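Local coordinates for aldehyde dehydrogenase (Staphylococcus aureus, PDB 6K10), which oxidises 4,4'-diaponeurosporen-4-al to 4,4'-diaponeurosporenoic acid with NAD+, a step in making the carotenoid pigment staphyloxanthin, at residues Thr27-Leu40 / Phe129-Thr141. The protein carries 1 engineered substitution. Sequence-based numbering, arbitrary orientation.
Sequences TKDISFRKEQLKKL and FEPLIGAIAAGNT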
ATOM      1  N   THR A  27     -11.179 -19.753   7.166  1.00 27.11           N
ATOM      2  CA  THR A  27     -10.727 -18.513   7.790  1.00 25.29           C
ATOM      3  C   THR A  27     -11.514 -17.293   7.327  1.00 25.42           C
ATOM      4  O   THR A  27     -11.419 -16.240   7.968  1.00 24.10           O
ATOM      5  CB  THR A  27      -9.235 -18.288   7.524  1.00 27.34           C
ATOM      6  OG1 THR A  27      -9.030 -17.964   6.143  1.00 27.44           O
ATOM      7  CG2 THR A  27      -8.438 -19.535   7.869  1.00 26.04           C
ATOM      8  N   LYS A  28     -12.284 -17.400   6.244  1.00 24.99           N
ATOM      9  CA  LYS A  28     -13.082 -16.270   5.786  1.00 26.53           C
ATOM     10  C   LYS A  28     -14.316 -16.039   6.646  1.00 25.68           C
ATOM     11  O   LYS A  28     -14.855 -14.926   6.646  1.00 26.97           O
ATOM     12  CB  LYS A  28     -13.494 -16.471   4.327  1.00 26.83           C
ATOM     13  CG  LYS A  28     -12.321 -16.508   3.359  1.00 28.80           C
ATOM     14  CD  LYS A  28     -12.789 -16.513   1.915  1.00 31.24           C
ATOM     15  CE  LYS A  28     -11.615 -16.641   0.959  1.00 29.88           C
ATOM     16  NZ  LYS A  28     -12.062 -16.917  -0.434  1.00 29.18           N
ATOM     17  N   ASP A  29     -14.769 -17.054   7.378  1.00 24.62           N
ATOM     18  CA  ASP A  29     -15.935 -16.894   8.235  1.00 27.49           C
ATOM     19  C   ASP A  29     -15.615 -15.950   9.386  1.00 27.58           C
ATOM     20  O   ASP A  29     -14.606 -16.114  10.079  1.00 29.96           O
ATOM     21  CB  ASP A  29     -16.396 -18.246   8.772  1.00 32.20           C
ATOM     22  CG  ASP A  29     -17.621 -18.131   9.660  1.00 37.28           C
ATOM     23  OD1 ASP A  29     -18.749 -18.131   9.124  1.00 39.01           O
ATOM     24  OD2 ASP A  29     -17.453 -18.038  10.894  1.00 35.58           O
ATOM     25  N   ILE A  30     -16.491 -14.965   9.591  1.00 26.30           N
ATOM     26  CA  ILE A  30     -16.242 -13.925  10.585  1.00 29.00           C
ATOM     27  C   ILE A  30     -16.232 -14.508  11.993  1.00 28.19           C
ATOM     28  O   ILE A  30     -15.375 -14.164  12.817  1.00 29.90           O
ATOM     29  CB  ILE A  30     -17.287 -12.802  10.435  1.00 32.26           C
ATOM     30  CG1 ILE A  30     -17.080 -12.052   9.115  1.00 30.81           C
ATOM     31  CG2 ILE A  30     -17.246 -11.857  11.616  1.00 30.55           C
ATOM     32  CD1 ILE A  30     -15.631 -11.742   8.801  1.00 32.59           C
ATOM     33  N   SER A  31     -17.179 -15.401  12.294  1.00 28.85           N
ATOM     34  CA  SER A  31     -17.230 -15.990  13.628  1.00 31.95           C
ATOM     35  C   SER A  31     -16.025 -16.882  13.897  1.00 29.96           C
ATOM     36  O   SER A  31     -15.612 -17.029  15.054  1.00 30.99           O
ATOM     37  CB  SER A  31     -18.533 -16.771  13.812  1.00 34.55           C
ATOM     38  OG  SER A  31     -18.591 -17.890  12.946  1.00 37.48           O
ATOM     39  N   PHE A  32     -15.450 -17.482  12.853  1.00 29.08           N
ATOM     40  CA  PHE A  32     -14.189 -18.199  13.016  1.00 27.23           C
ATOM     41  C   PHE A  32     -13.085 -17.255  13.471  1.00 24.81           C
ATOM     42  O   PHE A  32     -12.342 -17.552  14.413  1.00 25.07           O
ATOM     43  CB  PHE A  32     -13.803 -18.887  11.703  1.00 28.00           C
ATOM     44  CG  PHE A  32     -12.421 -19.489  11.706  1.00 28.72           C
ATOM     45  CD1 PHE A  32     -11.319 -18.743  11.313  1.00 30.99           C
ATOM     46  CD2 PHE A  32     -12.225 -20.802  12.100  1.00 31.38           C
ATOM     47  CE1 PHE A  32     -10.053 -19.293  11.315  1.00 28.20           C
ATOM     48  CE2 PHE A  32     -10.958 -21.359  12.102  1.00 30.13           C
ATOM     49  CZ  PHE A  32      -9.872 -20.604  11.710  1.00 27.63           C
ATOM     50  N   ARG A  33     -12.964 -16.104  12.804  1.00 25.50           N
ATOM     51  CA  ARG A  33     -11.916 -15.150  13.146  1.00 26.18           C
ATOM     52  C   ARG A  33     -12.075 -14.639  14.573  1.00 25.50           C
ATOM     53  O   ARG A  33     -11.090 -14.516  15.309  1.00 26.00           O
ATOM     54  CB  ARG A  33     -11.933 -13.989  12.153  1.00 27.00           C
ATOM     55  CG  ARG A  33     -11.763 -14.412  10.704  1.00 24.49           C
ATOM     56  CD  ARG A  33     -11.701 -13.197   9.791  1.00 25.37           C
ATOM     57  NE  ARG A  33     -12.260 -13.470   8.471  1.00 22.40           N
ATOM     58  CZ  ARG A  33     -12.496 -12.540   7.553  1.00 23.26           C
ATOM     59  NH1 ARG A  33     -12.219 -11.267   7.808  1.00 26.51           N
ATOM     60  NH2 ARG A  33     -13.008 -12.881   6.378  1.00 24.96           N
ATOM     61  N   LYS A  34     -13.312 -14.337  14.983  1.00 25.37           N
ATOM     62  CA  LYS A  34     -13.551 -13.887  16.352  1.00 26.48           C
ATOM     63  C   LYS A  34     -13.112 -14.933  17.368  1.00 27.60           C
ATOM     64  O   LYS A  34     -12.548 -14.592  18.414  1.00 28.60           O
ATOM     65  CB  LYS A  34     -15.028 -13.546  16.553  1.00 31.19           C
ATOM     66  CG  LYS A  34     -15.397 -12.121  16.192  1.00 36.95           C
ATOM     67  CD  LYS A  34     -16.721 -11.707  16.812  1.00 41.60           C
ATOM     68  N   GLU A  35     -13.362 -16.210  17.080  1.00 27.58           N
ATOM     69  CA  GLU A  35     -13.000 -17.257  18.028  1.00 30.02           C
ATOM     70  C   GLU A  35     -11.487 -17.395  18.151  1.00 29.48           C
ATOM     71  O   GLU A  35     -10.968 -17.627  19.248  1.00 27.81           O
ATOM     72  CB  GLU A  35     -13.637 -18.583  17.613  1.00 32.44           C
ATOM     73  CG  GLU A  35     -13.296 -19.743  18.530  1.00 37.49           C
ATOM     74  CD  GLU A  35     -14.092 -19.726  19.823  1.00 42.45           C
ATOM     75  OE1 GLU A  35     -13.776 -20.535  20.722  1.00 45.52           O
ATOM     76  OE2 GLU A  35     -15.032 -18.911  19.942  1.00 40.43           O
ATOM     77  N   GLN A  36     -10.763 -17.249  17.037  1.00 27.73           N
ATOM     78  CA  GLN A  36      -9.305 -17.310  17.098  1.00 25.88           C
ATOM     79  C   GLN A  36      -8.744 -16.159  17.921  1.00 24.76           C
ATOM     80  O   GLN A  36      -7.762 -16.329  18.654  1.00 27.30           O
ATOM     81  CB  GLN A  36      -8.715 -17.292  15.688  1.00 24.20           C
ATOM     82  CG  GLN A  36      -9.282 -18.348  14.754  1.00 24.83           C
ATOM     83  CD  GLN A  36      -9.319 -19.730  15.376  1.00 27.46           C
ATOM     84  OE1 GLN A  36      -8.332 -20.198  15.946  1.00 26.60           O
ATOM     85  NE2 GLN A  36     -10.465 -20.391  15.271  1.00 31.71           N
ATOM     86  N   LEU A  37      -9.355 -14.978  17.815  1.00 23.19           N
ATOM     87  CA  LEU A  37      -8.912 -13.847  18.622  1.00 24.23           C
ATOM     88  C   LEU A  37      -9.151 -14.104  20.106  1.00 28.35           C
ATOM     89  O   LEU A  37      -8.302 -13.774  20.942  1.00 30.25           O
ATOM     90  CB  LEU A  37      -9.619 -12.573  18.163  1.00 23.43           C
ATOM     91  CG  LEU A  37      -9.196 -12.075  16.779  1.00 23.28           C
ATOM     92  CD1 LEU A  37     -10.183 -11.043  16.258  1.00 25.57           C
ATOM     93  CD2 LEU A  37      -7.788 -11.499  16.821  1.00 23.51           C
ATOM     94  N   LYS A  38     -10.300 -14.695  20.452  1.00 27.07           N
ATOM     95  CA  LYS A  38     -10.542 -15.097  21.837  1.00 26.15           C
ATOM     96  C   LYS A  38      -9.465 -16.057  22.318  1.00 25.73           C
ATOM     97  O   LYS A  38      -8.891 -15.877  23.398  1.00 27.83           O
ATOM     98  CB  LYS A  38     -11.914 -15.759  21.978  1.00 31.44           C
ATOM     99  CG  LYS A  38     -13.085 -14.930  21.524  1.00 36.48           C
ATOM    100  N   LYS A  39      -9.194 -17.098  21.529  1.00 25.86           N
ATOM    101  CA  LYS A  39      -8.183 -18.076  21.913  1.00 27.91           C
ATOM    102  C   LYS A  39      -6.816 -17.420  22.057  1.00 25.57           C
ATOM    103  O   LYS A  39      -6.063 -17.743  22.981  1.00 24.77           O
ATOM    104  CB  LYS A  39      -8.139 -19.208  20.887  1.00 30.80           C
ATOM    105  CG  LYS A  39      -9.379 -20.094  20.894  1.00 30.62           C
ATOM    106  CD  LYS A  39      -9.500 -20.879  19.599  1.00 35.13           C
ATOM    107  CE  LYS A  39      -8.317 -21.811  19.403  1.00 36.03           C
ATOM    108  NZ  LYS A  39      -8.362 -22.486  18.074  1.00 40.24           N
ATOM    109  N   LEU A  40      -6.487 -16.486  21.163  1.00 26.85           N
ATOM    110  CA  LEU A  40      -5.220 -15.768  21.266  1.00 22.81           C
ATOM    111  C   LEU A  40      -5.131 -14.995  22.576  1.00 24.33           C
ATOM    112  O   LEU A  40      -4.096 -15.012  23.254  1.00 24.59           O
ATOM    113  CB  LEU A  40      -5.056 -14.821  20.077  1.00 23.39           C
ATOM    114  CG  LEU A  40      -3.699 -14.123  19.964  1.00 25.46           C
ATOM    115  CD1 LEU A  40      -2.584 -15.147  19.827  1.00 28.35           C
ATOM    116  CD2 LEU A  40      -3.689 -13.150  18.795  1.00 24.23           C
ATOM    117  N   PHE A 129       2.750  -9.996  17.504  1.00 19.71           N
ATOM    118  CA  PHE A 129       1.320 -10.202  17.704  1.00 21.54           C
ATOM    119  C   PHE A 129       0.447  -9.048  17.227  1.00 20.15           C
ATOM    120  O   PHE A 129      -0.702  -9.288  16.835  1.00 21.59           O
ATOM    121  CB  PHE A 129       1.046 -10.528  19.174  1.00 22.14           C
ATOM    122  CG  PHE A 129       1.459 -11.929  19.556  1.00 23.05           C
ATOM    123  CD1 PHE A 129       0.601 -12.984  19.320  1.00 25.58           C
ATOM    124  CD2 PHE A 129       2.696 -12.195  20.115  1.00 22.38           C
ATOM    125  CE1 PHE A 129       0.957 -14.276  19.641  1.00 28.45           C
ATOM    126  CE2 PHE A 129       3.059 -13.491  20.437  1.00 27.04           C
ATOM    127  CZ  PHE A 129       2.186 -14.533  20.202  1.00 27.66           C
ATOM    128  N   GLU A 130       0.947  -7.804  17.218  1.00 22.55           N
ATOM    129  CA  GLU A 130       0.144  -6.743  16.617  1.00 19.42           C
ATOM    130  C   GLU A 130      -0.066  -6.966  15.116  1.00 21.50           C
ATOM    131  O   GLU A 130      -1.210  -6.840  14.652  1.00 24.23           O
ATOM    132  CB  GLU A 130       0.744  -5.367  16.923  1.00 23.44           C
ATOM    133  CG  GLU A 130      -0.031  -4.229  16.273  1.00 25.51           C
ATOM    134  CD  GLU A 130      -1.526  -4.286  16.576  1.00 30.48           C
ATOM    135  OE1 GLU A 130      -2.334  -4.017  15.658  1.00 30.08           O
ATOM    136  OE2 GLU A 130      -1.900  -4.598  17.726  1.00 30.61           O
ATOM    137  N   PRO A 131       0.958  -7.310  14.320  1.00 20.87           N
ATOM    138  CA  PRO A 131       0.642  -7.740  12.944  1.00 22.64           C
ATOM    139  C   PRO A 131      -0.269  -8.952  12.894  1.00 22.59           C
ATOM    140  O   PRO A 131      -1.192  -8.992  12.068  1.00 21.19           O
ATOM    141  CB  PRO A 131       2.020  -8.039  12.331  1.00 22.36           C
ATOM    142  CG  PRO A 131       2.995  -7.373  13.198  1.00 25.90           C
ATOM    143  CD  PRO A 131       2.410  -7.316  14.570  1.00 24.01           C
ATOM    144  N   LEU A 132      -0.046  -9.936  13.771  1.00 20.60           N
ATOM    145  CA  LEU A 132      -0.842 -11.160  13.735  1.00 20.43           C
ATOM    146  C   LEU A 132      -2.324 -10.873  13.948  1.00 20.80           C
ATOM    147  O   LEU A 132      -3.181 -11.466  13.278  1.00 21.13           O
ATOM    148  CB  LEU A 132      -0.344 -12.143  14.792  1.00 20.97           C
ATOM    149  CG  LEU A 132      -1.044 -13.504  14.774  1.00 23.46           C
ATOM    150  CD1 LEU A 132      -0.706 -14.259  13.495  1.00 25.94           C
ATOM    151  CD2 LEU A 132      -0.697 -14.330  16.004  1.00 22.31           C
ATOM    152  N   ILE A 133      -2.643  -9.977  14.886  1.00 17.84           N
ATOM    153  CA  ILE A 133      -4.035  -9.596  15.112  1.00 21.04           C
ATOM    154  C   ILE A 133      -4.669  -9.131  13.809  1.00 20.36           C
ATOM    155  O   ILE A 133      -5.775  -9.549  13.449  1.00 22.12           O
ATOM    156  CB  ILE A 133      -4.128  -8.507  16.195  1.00 23.62           C
ATOM    157  CG1 ILE A 133      -3.658  -9.043  17.546  1.00 24.01           C
ATOM    158  CG2 ILE A 133      -5.550  -8.000  16.303  1.00 22.98           C
ATOM    159  CD1 ILE A 133      -3.311  -7.950  18.532  1.00 23.14           C
ATOM    160  N   GLY A 134      -3.968  -8.261  13.080  1.00 20.80           N
ATOM    161  CA  GLY A 134      -4.482  -7.808  11.798  1.00 21.95           C
ATOM    162  C   GLY A 134      -4.654  -8.948  10.813  1.00 21.94           C
ATOM    163  O   GLY A 134      -5.677  -9.049  10.132  1.00 20.89           O
ATOM    164  N   ALA A 135      -3.654  -9.829  10.731  1.00 21.54           N
ATOM    165  CA  ALA A 135      -3.738 -10.965   9.819  1.00 21.77           C
ATOM    166  C   ALA A 135      -4.905 -11.875  10.182  1.00 21.21           C
ATOM    167  O   ALA A 135      -5.651 -12.325   9.305  1.00 26.45           O
ATOM    168  CB  ALA A 135      -2.423 -11.744   9.829  1.00 22.63           C
ATOM    169  N   ILE A 136      -5.075 -12.159  11.476  1.00 19.91           N
ATOM    170  CA  ILE A 136      -6.193 -12.990  11.921  1.00 22.04           C
ATOM    171  C   ILE A 136      -7.516 -12.323  11.579  1.00 23.95           C
ATOM    172  O   ILE A 136      -8.396 -12.927  10.954  1.00 24.94           O
ATOM    173  CB  ILE A 136      -6.091 -13.271  13.431  1.00 20.15           C
ATOM    174  CG1 ILE A 136      -4.950 -14.241  13.732  1.00 22.03           C
ATOM    175  CG2 ILE A 136      -7.414 -13.818  13.956  1.00 19.28           C
ATOM    176  CD1 ILE A 136      -4.693 -14.421  15.215  1.00 23.69           C
ATOM    177  N   ALA A 137      -7.675 -11.062  11.993  1.00 20.86           N
ATOM    178  CA  ALA A 137      -8.942 -10.363  11.804  1.00 21.35           C
ATOM    179  C   ALA A 137      -9.289 -10.208  10.331  1.00 23.37           C
ATOM    180  O   ALA A 137     -10.472 -10.191   9.972  1.00 25.24           O
ATOM    181  CB  ALA A 137      -8.891  -8.994  12.483  1.00 22.62           C
ATOM    182  N   ALA A 138      -8.283 -10.096   9.467  1.00 23.57           N
ATOM    183  CA  ALA A 138      -8.531  -9.971   8.038  1.00 23.72           C
ATOM    184  C   ALA A 138      -8.831 -11.305   7.367  1.00 23.66           C
ATOM    185  O   ALA A 138      -9.206 -11.315   6.190  1.00 22.21           O
ATOM    186  CB  ALA A 138      -7.335  -9.304   7.355  1.00 22.70           C
ATOM    187  N   GLY A 139      -8.672 -12.423   8.075  1.00 22.70           N
ATOM    188  CA  GLY A 139      -9.057 -13.713   7.542  1.00 22.86           C
ATOM    189  C   GLY A 139      -7.956 -14.512   6.888  1.00 23.62           C
ATOM    190  O   GLY A 139      -8.243 -15.349   6.024  1.00 22.46           O
ATOM    191  N   ASN A 140      -6.706 -14.292   7.273  1.00 21.36           N
ATOM    192  CA  ASN A 140      -5.573 -14.968   6.661  1.00 24.21           C
ATOM    193  C   ASN A 140      -5.119 -16.145   7.518  1.00 27.47           C
ATOM    194  O   ASN A 140      -5.497 -16.286   8.684  1.00 28.81           O
ATOM    195  CB  ASN A 140      -4.414 -13.987   6.465  1.00 21.02           C
ATOM    196  CG  ASN A 140      -4.792 -12.801   5.602  1.00 21.48           C
ATOM    197  OD1 ASN A 140      -4.659 -12.840   4.380  1.00 20.97           O
ATOM    198  ND2 ASN A 140      -5.272 -11.737   6.236  1.00 21.36           N
ATOM    199  N   THR A 141      -4.310 -17.007   6.914  1.00 25.44           N
ATOM    200  CA  THR A 141      -3.424 -17.887   7.658  1.00 23.70           C
ATOM    201  C   THR A 141      -2.059 -17.216   7.737  1.00 24.47           C
ATOM    202  O   THR A 141      -1.763 -16.285   6.983  1.00 26.38           O
ATOM    203  CB  THR A 141      -3.307 -19.267   7.001  1.00 23.24           C
ATOM    204  OG1 THR A 141      -2.599 -19.151   5.760  1.00 24.20           O
ATOM    205  CG2 THR A 141      -4.685 -19.856   6.740  1.00 19.91           C
TER
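A buried, near-antiparallel helix pair of the aldehyde dehydrogenase fold brings R33 and L40 of helix 30-46 onto helix 126-138, which links parallel strands 104-118 and 141-145 in a beta-alpha-beta crossover; segments 30-40 and 129-138 have axes 153° apart. At one end the side chain of L40 is a knob in the hole formed by F129, L132, I133 and I136. L40 CG lies opposite the backbone N (chi1 -173°), and the branches part: L40 CD1 approaches F129 CE1 obliquely at 3.7 Å, while L40 CD2 faces I136 CD1. Midway, L37 and I136 run past each other in opposite senses, L37 CD2 lying 3.7 Å from I136 CG2. At the other end, helix 126-138 finishes in a Schellman motif at G139, whose CA presses on one face of the R33 guanidinium; I30 CD1 covers the opposite face. In that sandwich, R33 NH1 donates nearly in its own plane to A137 O (3.0 Å), and R33 NE binds T27 O (2.9 Å), so one arginine ties the helix terminus to the turn before helix 30-46. T27 also touches T141, methyl to methyl, and T27 OG1 donates to G139 O at 2.7 Å from above the carbonyl plane.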